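Local coordinates for protein 6-phosphogluconate dehydrogenase NAD-binding (Dyadobacter fermentans, PDB 4GBJ) that probably acts as an NAD(P)-dependent oxidoreductase of the 3-hydroxyisobutyrate and 6-phosphogluconate dehydrogenase type, pairing a Rossmann-type domain with a helical one, at residues A116-F124 with N136-K146; I59-L69 with K86-S97. One frame throughout, in Å; residues are numbered along the deposited sequence. Where two conformers were deposited one is given.

Contact 1. Residues A116-F124 with N136-K146; sequences AHYVGAPIF and NICLSGNAGAK
F124 and N136 face each other at the end of an antiparallel pair where the packing is tight. F124 N reaches N136 O at 2.8 Å, and N136 N returns a bond to F124 O. The F124 ring turns an edge to N136 O, while C138 SG comes obliquely to F124 CE2 at 3.6 Å; M208 of the second subunit covers both side chains. I137 extends CG1 anti to its backbone N (chi1 -154°), which lays CG1 against P122 O and CD1 against A121 CB, which also meets L139 CD2 at 3.6 Å. G120 and S140 exchange two further backbone bonds.

Past G141 the second segment turns off into helix 143-153, and the contact becomes looser and partly exposed. Here the N142 amide stacks over one face of the H117 ring, the planes 21° apart and N142 CG 3.6 Å from H117 ND1. A water bridges Y118 O and N142 N. N142 also caps the helix, its OD1 accepting from A145 N at 2.8 Å, a bond that helps fix the stacked amide.

I123 O accepts from K174, the predicted active-site lysine, which also makes a cation-pi contact with the F124 ring; the strand pair thus probably helps to place its side chain.

Contact 2. Residues I59-L69 with K86-S97; sequences ITPGGIVFSVL and KLGKDGVHVSMS
V65 and H93 sit level on neighbouring parallel strands, in the middle of a regular ladder of backbone hydrogen bonds. Five bonds climb from V92 N to G63 O up to M96 N to S67 O, alternating between the strands. Before the ladder, G62 N donates to L87 O at 2.8 Å, joining the type II turn T60-G63 to the end of helix 81-87.

Polar side chains gather toward the C-terminal ends of the strands. S67 OG lies in the plane of the H93 ring, 2.7 Å from H93 NE2, and either may be the donor. With CG anti to its backbone N (chi1 172°), H93 swings its ring along the strand toward S67; H111 takes ND1 on the far side, so both ring nitrogens are engaged and the ring's rotation is fixed. One water gathers S67 OG, S95 OG and S97 OG. S97 OG additionally accepts from L69 N at 2.7 Å, tying the two loops that leave the strands, while S95 OG also bonds Y118.

Apolar contacts line both faces. On the face of F66 and V94, the CB of V94 sits over the F66 ring, 19° off its normal, and V94 CG1 approaches F66 CE1 at 3.6 Å. Selenomethionine M96 meets the same ring at its edge, with CE 3.7 Å from F66 CD1. On the face of V65, L87 CD2 touches V65 CG1 at 3.8 Å; before the strand, L87 CB packs on I59 CG2.

Adjacent parallel strands joined through helices form a beta-alpha-beta crossover, as in Rossmann-type domains, consistent with the dinucleotide-binding domain expected of this family.

Following the chain from the N terminus, contact 2 comes first: strand 64-67 leaves through helices 72-78 and 81-87 and returns as strand 92-95, closing a loop of 16 residues between the segments. Helix 101-113 then carries the chain to strand 117-124, and contact 1 closes a shorter excursion through helix 127-131. The two contacts therefore follow in series, neither nesting nor crossing. They meet across one sheet, in which strands 92-95 and 117-124 are neighbours; A121 N lies 2.8 Å from S95 O at this seam. Contact 2 joins two neighbouring strands of the parallel part, and contact 1 adds the antiparallel strand 136-139 beside 117-124.

Contact 1. Residues A116-F124 with N136-K146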
loop_
_atom_site.group_PDB
_atom_site.type_symbol
_atom_site.label_atom_id
_atom_site.label_comp_id
_atom_site.label_asym_id
_atom_site.label_seq_id
_atom_site.Cartn_x
_atom_site.Cartn_y
_atom_site.Cartn_z
ATOM N N ALA B 116 -16.902 -31.435 -18.261
ATOM C CA ALA B 116 -16.206 -31.156 -16.999
ATOM C C ALA B 116 -16.222 -29.645 -16.737
ATOM O O ALA B 116 -16.525 -28.866 -17.646
ATOM C CB ALA B 116 -14.773 -31.673 -17.060
ATOM N N HIS B 117 -15.861 -29.220 -15.527
ATOM C CA HIS B 117 -15.881 -27.804 -15.177
ATOM C C HIS B 117 -14.544 -27.367 -14.612
ATOM O O HIS B 117 -14.023 -27.975 -13.681
ATOM C CB HIS B 117 -16.986 -27.496 -14.150
ATOM C CG HIS B 117 -18.336 -28.030 -14.509
ATOM N ND1 HIS B 117 -19.118 -27.399 -15.436
ATOM C CD2 HIS B 117 -19.025 -29.081 -13.997
ATOM C CE1 HIS B 117 -20.250 -28.083 -15.492
ATOM N NE2 HIS B 117 -20.212 -29.143 -14.687
ATOM N N TYR B 118 -14.032 -26.267 -15.140
ATOM C CA TYR B 118 -12.824 -25.647 -14.661
ATOM C C TYR B 118 -13.175 -24.531 -13.706
ATOM O O TYR B 118 -13.955 -23.661 -14.058
ATOM C CB TYR B 118 -12.031 -25.100 -15.833
ATOM C CG TYR B 118 -10.739 -24.435 -15.428
ATOM C CD1 TYR B 118 -9.536 -25.126 -15.478
ATOM C CD2 TYR B 118 -10.700 -23.080 -15.109
ATOM C CE1 TYR B 118 -8.329 -24.484 -15.268
ATOM C CE2 TYR B 118 -9.499 -22.453 -14.784
ATOM C CZ TYR B 118 -8.316 -23.158 -14.873
ATOM O OH TYR B 118 -7.118 -22.572 -14.569
ATOM N N VAL B 119 -12.632 -24.571 -12.506
ATOM C CA VAL B 119 -12.815 -23.485 -11.520
ATOM C C VAL B 119 -11.483 -22.790 -11.289
ATOM O O VAL B 119 -10.546 -23.439 -10.838
ATOM C CB VAL B 119 -13.396 -24.016 -10.210
ATOM C CG1 VAL B 119 -13.371 -22.942 -9.120
ATOM C CG2 VAL B 119 -14.824 -24.499 -10.438
ATOM N N GLY B 120 -11.404 -21.505 -11.635
ATOM C CA GLY B 120 -10.232 -20.687 -11.362
ATOM C C GLY B 120 -10.194 -20.392 -9.892
ATOM O O GLY B 120 -11.203 -19.940 -9.344
ATOM N N ALA B 121 -9.141 -20.842 -9.196
ATOM C CA ALA B 121 -9.140 -20.778 -7.716
ATOM C C ALA B 121 -7.815 -20.329 -7.151
ATOM O O ALA B 121 -7.293 -20.974 -6.254
ATOM C CB ALA B 121 -9.514 -22.132 -7.131
ATOM N N PRO B 122 -7.280 -19.198 -7.619
ATOM C CA PRO B 122 -5.980 -18.717 -7.096
ATOM C C PRO B 122 -6.022 -18.447 -5.604
ATOM O O PRO B 122 -7.029 -17.965 -5.097
ATOM C CB PRO B 122 -5.726 -17.442 -7.897
ATOM C CG PRO B 122 -7.059 -17.049 -8.448
ATOM C CD PRO B 122 -7.794 -18.305 -8.674
ATOM N N ILE B 123 -4.917 -18.738 -4.917
ATOM C CA ILE B 123 -4.816 -18.598 -3.462
ATOM C C ILE B 123 -3.956 -17.391 -3.090
ATOM O O ILE B 123 -2.895 -17.147 -3.679
ATOM C CB ILE B 123 -4.308 -19.922 -2.796
ATOM C CG1 ILE B 123 -4.396 -19.852 -1.246
ATOM C CG2 ILE B 123 -2.896 -20.310 -3.245
ATOM C CD1 ILE B 123 -4.209 -21.215 -0.563
ATOM N N PHE B 124 -4.414 -16.673 -2.048
ATOM C CA PHE B 124 -3.757 -15.509 -1.488
ATOM C C PHE B 124 -3.267 -15.969 -0.153
ATOM O O PHE B 124 -3.971 -15.846 0.851
ATOM C CB PHE B 124 -4.735 -14.321 -1.374
ATOM C CG PHE B 124 -5.343 -13.881 -2.692
ATOM C CD1 PHE B 124 -5.034 -12.645 -3.236
ATOM C CD2 PHE B 124 -6.167 -14.738 -3.422
ATOM C CE1 PHE B 124 -5.631 -12.220 -4.415
ATOM C CE2 PHE B 124 -6.684 -14.358 -4.653
ATOM C CZ PHE B 124 -6.472 -13.077 -5.112
ATOM N N ASN B 136 -6.677 -16.581 1.911
ATOM C CA ASN B 136 -7.931 -16.362 1.207
ATOM C C ASN B 136 -7.894 -16.974 -0.173
ATOM O O ASN B 136 -6.835 -17.072 -0.782
ATOM C CB ASN B 136 -8.205 -14.867 1.106
ATOM C CG ASN B 136 -8.445 -14.222 2.457
ATOM O OD1 ASN B 136 -9.502 -14.376 3.039
ATOM N ND2 ASN B 136 -7.453 -13.575 3.030
ATOM N N ILE B 137 -9.053 -17.293 -0.709
ATOM C CA ILE B 137 -9.139 -17.800 -2.083
ATOM C C ILE B 137 -10.226 -17.043 -2.863
ATOM O O ILE B 137 -11.244 -16.641 -2.296
ATOM C CB ILE B 137 -9.378 -19.338 -2.049
ATOM C CG1 ILE B 137 -8.862 -20.025 -3.323
ATOM C CG2 ILE B 137 -10.839 -19.700 -1.757
ATOM C CD1 ILE B 137 -8.889 -21.548 -3.210
ATOM N N CYS B 138 -10.017 -16.902 -4.180
ATOM C CA CYS B 138 -10.995 -16.340 -5.116
ATOM C C CYS B 138 -11.424 -17.451 -6.015
ATOM O O CYS B 138 -10.574 -18.198 -6.489
ATOM C CB CYS B 138 -10.422 -15.166 -5.914
ATOM S SG CYS B 138 -10.185 -13.679 -4.921
ATOM N N LEU B 139 -12.718 -17.550 -6.287
ATOM C CA LEU B 139 -13.249 -18.605 -7.146
ATOM C C LEU B 139 -13.989 -18.003 -8.263
ATOM O O LEU B 139 -14.731 -17.061 -8.045
ATOM C CB LEU B 139 -14.201 -19.539 -6.403
ATOM C CG LEU B 139 -13.733 -20.175 -5.124
ATOM C CD1 LEU B 139 -14.877 -20.937 -4.513
ATOM C CD2 LEU B 139 -12.494 -21.079 -5.357
ATOM N N SER B 140 -13.854 -18.571 -9.448
ATOM C CA SER B 140 -14.652 -18.162 -10.601
ATOM C C SER B 140 -14.794 -19.370 -11.549
ATOM O O SER B 140 -13.922 -20.260 -11.608
ATOM C CB SER B 140 -14.051 -16.941 -11.279
ATOM O OG SER B 140 -12.903 -17.234 -12.056
ATOM N N GLY B 141 -15.922 -19.396 -12.246
ATOM C CA GLY B 141 -16.317 -20.513 -13.094
ATOM C C GLY B 141 -17.730 -20.922 -12.796
ATOM O O GLY B 141 -18.479 -20.165 -12.167
ATOM N N ASN B 142 -18.105 -22.130 -13.257
ATOM C CA ASN B 142 -19.442 -22.690 -13.131
ATOM C C ASN B 142 -19.969 -22.700 -11.658
ATOM O O ASN B 142 -19.280 -23.155 -10.752
ATOM C CB ASN B 142 -19.453 -24.088 -13.728
ATOM C CG ASN B 142 -20.758 -24.802 -13.575
ATOM O OD1 ASN B 142 -20.979 -25.460 -12.566
ATOM N ND2 ASN B 142 -21.651 -24.686 -14.557
ATOM N N ALA B 143 -21.217 -22.219 -11.447
ATOM C CA ALA B 143 -21.802 -22.081 -10.110
ATOM C C ALA B 143 -21.944 -23.406 -9.378
ATOM O O ALA B 143 -21.537 -23.478 -8.222
ATOM C CB ALA B 143 -23.143 -21.380 -10.184
ATOM N N GLY B 144 -22.446 -24.437 -10.056
ATOM C CA GLY B 144 -22.608 -25.771 -9.482
ATOM C C GLY B 144 -21.270 -26.363 -9.073
ATOM O O GLY B 144 -21.133 -26.915 -7.977
ATOM N N ALA B 145 -20.259 -26.175 -9.904
ATOM C CA ALA B 145 -18.923 -26.684 -9.584
ATOM C C ALA B 145 -18.313 -25.921 -8.407
ATOM O O ALA B 145 -17.771 -26.560 -7.518
ATOM C CB ALA B 145 -18.034 -26.631 -10.796
ATOM N N LYS B 146 -18.488 -24.595 -8.325
ATOM C CA LYS B 146 -17.995 -23.830 -7.158
ATOM C C LYS B 146 -18.718 -24.255 -5.882
ATOM O O LYS B 146 -18.101 -24.335 -4.831
ATOM C CB LYS B 146 -18.179 -22.308 -7.331
ATOM C CG LYS B 146 -17.222 -21.695 -8.334
ATOM C CD LYS B 146 -17.435 -20.171 -8.524
ATOM C CE LYS B 146 -18.848 -19.875 -8.954
ATOM N NZ LYS B 146 -18.997 -18.563 -9.543
HETATM O O HOH W 1 -16.407 -23.632 -15.103
HETATM O O HOH W 2 -4.841 -13.547 2.226
#

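Contact 2. Residues I59-L69 with K86-S97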
loop_
_atom_site.group_PDB
_atom_site.type_symbol
_atom_site.label_atom_id
_atom_site.label_comp_id
_atom_site.label_asym_id
_atom_site.label_seq_id
_atom_site.Cartn_x
_atom_site.Cartn_y
_atom_site.Cartn_z
ATOM N N ILE B 59 -6.907 -39.395 -11.644
ATOM C CA ILE B 59 -8.209 -38.838 -12.039
ATOM C C ILE B 59 -9.320 -39.862 -12.014
ATOM O O ILE B 59 -9.152 -40.957 -12.511
ATOM C CB ILE B 59 -8.139 -38.190 -13.461
ATOM C CG1 ILE B 59 -7.030 -37.126 -13.527
ATOM C CG2 ILE B 59 -9.482 -37.563 -13.836
ATOM C CD1 ILE B 59 -7.237 -35.955 -12.640
ATOM N N THR B 60 -10.470 -39.466 -11.459
ATOM C CA THR B 60 -11.687 -40.263 -11.420
ATOM C C THR B 60 -12.725 -39.585 -12.319
ATOM O O THR B 60 -13.059 -38.431 -12.045
ATOM C CB THR B 60 -12.235 -40.369 -9.967
ATOM O OG1 THR B 60 -11.288 -41.045 -9.149
ATOM C CG2 THR B 60 -13.562 -41.137 -9.893
ATOM N N PRO B 61 -13.309 -40.280 -13.316
ATOM C CA PRO B 61 -14.401 -39.669 -14.104
ATOM C C PRO B 61 -15.480 -39.068 -13.192
ATOM O O PRO B 61 -15.871 -39.716 -12.234
ATOM C CB PRO B 61 -14.952 -40.863 -14.894
ATOM C CG PRO B 61 -13.799 -41.742 -15.046
ATOM C CD PRO B 61 -13.029 -41.649 -13.787
ATOM N N GLY B 62 -15.832 -37.805 -13.392
ATOM C CA GLY B 62 -16.847 -37.160 -12.567
ATOM C C GLY B 62 -16.410 -36.739 -11.169
ATOM O O GLY B 62 -17.217 -36.167 -10.441
ATOM N N GLY B 63 -15.150 -36.997 -10.798
ATOM C CA GLY B 63 -14.567 -36.618 -9.517
ATOM C C GLY B 63 -14.020 -35.202 -9.474
ATOM O O GLY B 63 -14.324 -34.388 -10.335
ATOM N N ILE B 64 -13.230 -34.896 -8.432
ATOM C CA ILE B 64 -12.624 -33.595 -8.177
ATOM C C ILE B 64 -11.120 -33.705 -8.320
ATOM O O ILE B 64 -10.524 -34.639 -7.798
ATOM C CB ILE B 64 -12.987 -33.084 -6.757
ATOM C CG1 ILE B 64 -14.494 -32.797 -6.638
ATOM C CG2 ILE B 64 -12.179 -31.824 -6.393
ATOM C CD1 ILE B 64 -15.025 -32.968 -5.224
ATOM N N VAL B 65 -10.490 -32.743 -8.993
ATOM C CA VAL B 65 -9.035 -32.722 -9.076
ATOM C C VAL B 65 -8.571 -31.307 -8.711
ATOM O O VAL B 65 -9.109 -30.350 -9.212
ATOM C CB VAL B 65 -8.456 -33.198 -10.434
ATOM C CG1 VAL B 65 -9.070 -32.432 -11.620
ATOM C CG2 VAL B 65 -6.930 -33.042 -10.431
ATOM N N PHE B 66 -7.639 -31.191 -7.799
ATOM C CA PHE B 66 -7.010 -29.914 -7.464
ATOM C C PHE B 66 -5.667 -29.882 -8.143
ATOM O O PHE B 66 -5.023 -30.919 -8.178
ATOM C CB PHE B 66 -6.803 -29.759 -5.955
ATOM C CG PHE B 66 -8.026 -29.383 -5.155
ATOM C CD1 PHE B 66 -8.164 -28.113 -4.631
ATOM C CD2 PHE B 66 -9.042 -30.302 -4.928
ATOM C CE1 PHE B 66 -9.306 -27.750 -3.930
ATOM C CE2 PHE B 66 -10.176 -29.939 -4.206
ATOM C CZ PHE B 66 -10.310 -28.660 -3.729
ATOM N N SER B 67 -5.215 -28.715 -8.631
ATOM C CA SER B 67 -3.855 -28.579 -9.127
ATOM C C SER B 67 -3.235 -27.303 -8.613
ATOM O O SER B 67 -3.903 -26.266 -8.469
ATOM C CB SER B 67 -3.795 -28.616 -10.652
ATOM O OG SER B 67 -4.373 -27.465 -11.250
ATOM N N VAL B 68 -1.950 -27.375 -8.322
ATOM C CA VAL B 68 -1.221 -26.177 -7.919
ATOM C C VAL B 68 0.162 -26.370 -8.474
ATOM O O VAL B 68 0.874 -27.308 -8.088
ATOM C CB VAL B 68 -1.292 -25.847 -6.416
ATOM C CG1 VAL B 68 -0.727 -26.936 -5.555
ATOM C CG2 VAL B 68 -0.591 -24.522 -6.125
ATOM N N LEU B 69 0.454 -25.600 -9.540
ATOM C CA LEU B 69 1.681 -25.713 -10.300
ATOM C C LEU B 69 2.307 -24.347 -10.490
ATOM O O LEU B 69 1.709 -23.340 -10.124
ATOM C CB LEU B 69 1.378 -26.404 -11.624
ATOM C CG LEU B 69 0.740 -27.809 -11.482
ATOM C CD1 LEU B 69 0.170 -28.287 -12.785
ATOM C CD2 LEU B 69 1.750 -28.843 -11.017
ATOM N N LYS B 86 -10.618 -37.835 -19.376
ATOM C CA LYS B 86 -10.833 -38.826 -18.328
ATOM C C LYS B 86 -11.631 -38.179 -17.184
ATOM O O LYS B 86 -12.589 -38.764 -16.740
ATOM C CB LYS B 86 -9.529 -39.403 -17.831
ATOM C CG LYS B 86 -9.744 -40.603 -16.940
ATOM C CD LYS B 86 -8.446 -41.209 -16.567
ATOM C CE LYS B 86 -8.630 -42.400 -15.679
ATOM N NZ LYS B 86 -7.323 -42.926 -15.233
ATOM N N LEU B 87 -11.281 -36.960 -16.761
ATOM C CA LEU B 87 -12.051 -36.191 -15.737
ATOM C C LEU B 87 -13.558 -36.160 -16.115
ATOM O O LEU B 87 -14.406 -36.363 -15.262
ATOM C CB LEU B 87 -11.494 -34.774 -15.614
ATOM C CG LEU B 87 -12.148 -33.891 -14.571
ATOM C CD1 LEU B 87 -12.099 -34.536 -13.182
ATOM C CD2 LEU B 87 -11.516 -32.526 -14.571
ATOM N N GLY B 88 -13.842 -35.923 -17.387
ATOM C CA GLY B 88 -15.150 -36.120 -18.006
ATOM C C GLY B 88 -16.358 -35.438 -17.404
ATOM O O GLY B 88 -16.240 -34.434 -16.704
ATOM N N LYS B 89 -17.539 -35.999 -17.696
ATOM C CA LYS B 89 -18.840 -35.447 -17.318
ATOM C C LYS B 89 -18.976 -35.233 -15.822
ATOM O O LYS B 89 -18.732 -36.145 -15.042
ATOM C CB LYS B 89 -19.984 -36.338 -17.797
ATOM C CG LYS B 89 -21.339 -35.646 -17.697
ATOM C CD LYS B 89 -22.489 -36.531 -18.148
ATOM C CE LYS B 89 -23.804 -36.167 -17.494
ATOM N NZ LYS B 89 -24.261 -34.798 -17.858
ATOM N N ASP B 90 -19.353 -34.000 -15.440
ATOM C CA ASP B 90 -19.553 -33.553 -14.059
ATOM C C ASP B 90 -18.235 -33.497 -13.242
ATOM O O ASP B 90 -18.290 -33.180 -12.060
ATOM C CB ASP B 90 -20.606 -34.427 -13.326
ATOM C CG ASP B 90 -21.950 -34.457 -14.023
ATOM O OD1 ASP B 90 -22.315 -33.433 -14.645
ATOM O OD2 ASP B 90 -22.667 -35.499 -13.909
ATOM N N GLY B 91 -17.088 -33.762 -13.866
ATOM C CA GLY B 91 -15.805 -33.683 -13.193
ATOM C C GLY B 91 -15.497 -32.222 -12.923
ATOM O O GLY B 91 -15.991 -31.341 -13.638
ATOM N N VAL B 92 -14.795 -31.940 -11.837
ATOM C CA VAL B 92 -14.480 -30.558 -11.452
ATOM C C VAL B 92 -12.979 -30.417 -11.203
ATOM O O VAL B 92 -12.420 -31.201 -10.443
ATOM C CB VAL B 92 -15.284 -30.101 -10.205
ATOM C CG1 VAL B 92 -14.900 -28.681 -9.797
ATOM C CG2 VAL B 92 -16.788 -30.183 -10.457
ATOM N N HIS B 93 -12.334 -29.408 -11.847
ATOM C CA HIS B 93 -10.926 -29.103 -11.681
ATOM C C HIS B 93 -10.801 -27.761 -10.961
ATOM O O HIS B 93 -11.279 -26.760 -11.473
ATOM C CB HIS B 93 -10.221 -29.056 -13.052
ATOM C CG HIS B 93 -8.791 -28.565 -13.008
ATOM N ND1 HIS B 93 -8.121 -28.199 -14.170
ATOM C CD2 HIS B 93 -7.925 -28.460 -11.962
ATOM C CE1 HIS B 93 -6.917 -27.799 -13.783
ATOM N NE2 HIS B 93 -6.749 -27.959 -12.461
ATOM N N VAL B 94 -10.247 -27.766 -9.759
ATOM C CA VAL B 94 -9.970 -26.574 -8.945
ATOM C C VAL B 94 -8.518 -26.205 -9.228
ATOM O O VAL B 94 -7.580 -26.858 -8.784
ATOM C CB VAL B 94 -10.249 -26.816 -7.448
ATOM C CG1 VAL B 94 -10.133 -25.511 -6.661
ATOM C CG2 VAL B 94 -11.630 -27.421 -7.257
ATOM N N SER B 95 -8.352 -25.176 -10.008
ATOM C CA SER B 95 -7.077 -24.780 -10.557
ATOM C C SER B 95 -6.540 -23.609 -9.736
ATOM O O SER B 95 -7.001 -22.472 -9.845
ATOM C CB SER B 95 -7.285 -24.439 -12.029
ATOM O OG SER B 95 -6.092 -24.029 -12.683
HETATM N N MSE B 96 -5.637 -23.907 -8.854
HETATM C CA MSE B 96 -5.121 -22.904 -7.889
HETATM C C MSE B 96 -3.821 -22.222 -8.291
HETATM O O MSE B 96 -3.362 -21.344 -7.569
HETATM C CB MSE B 96 -4.955 -23.560 -6.556
HETATM C CG MSE B 96 -6.260 -24.204 -6.083
HETATM SE SE MSE B 96 -6.179 -24.769 -4.242
HETATM C CE MSE B 96 -4.992 -26.181 -4.482
ATOM N N SER B 97 -3.262 -22.552 -9.443
ATOM C CA SER B 97 -2.021 -21.918 -9.852
ATOM C C SER B 97 -2.216 -20.422 -10.179
ATOM O O SER B 97 -3.278 -20.025 -10.657
ATOM C CB SER B 97 -1.488 -22.607 -11.100
ATOM O OG SER B 97 -1.294 -23.992 -10.887
HETATM O O HOH W 3 -3.780 -24.855 -11.568
#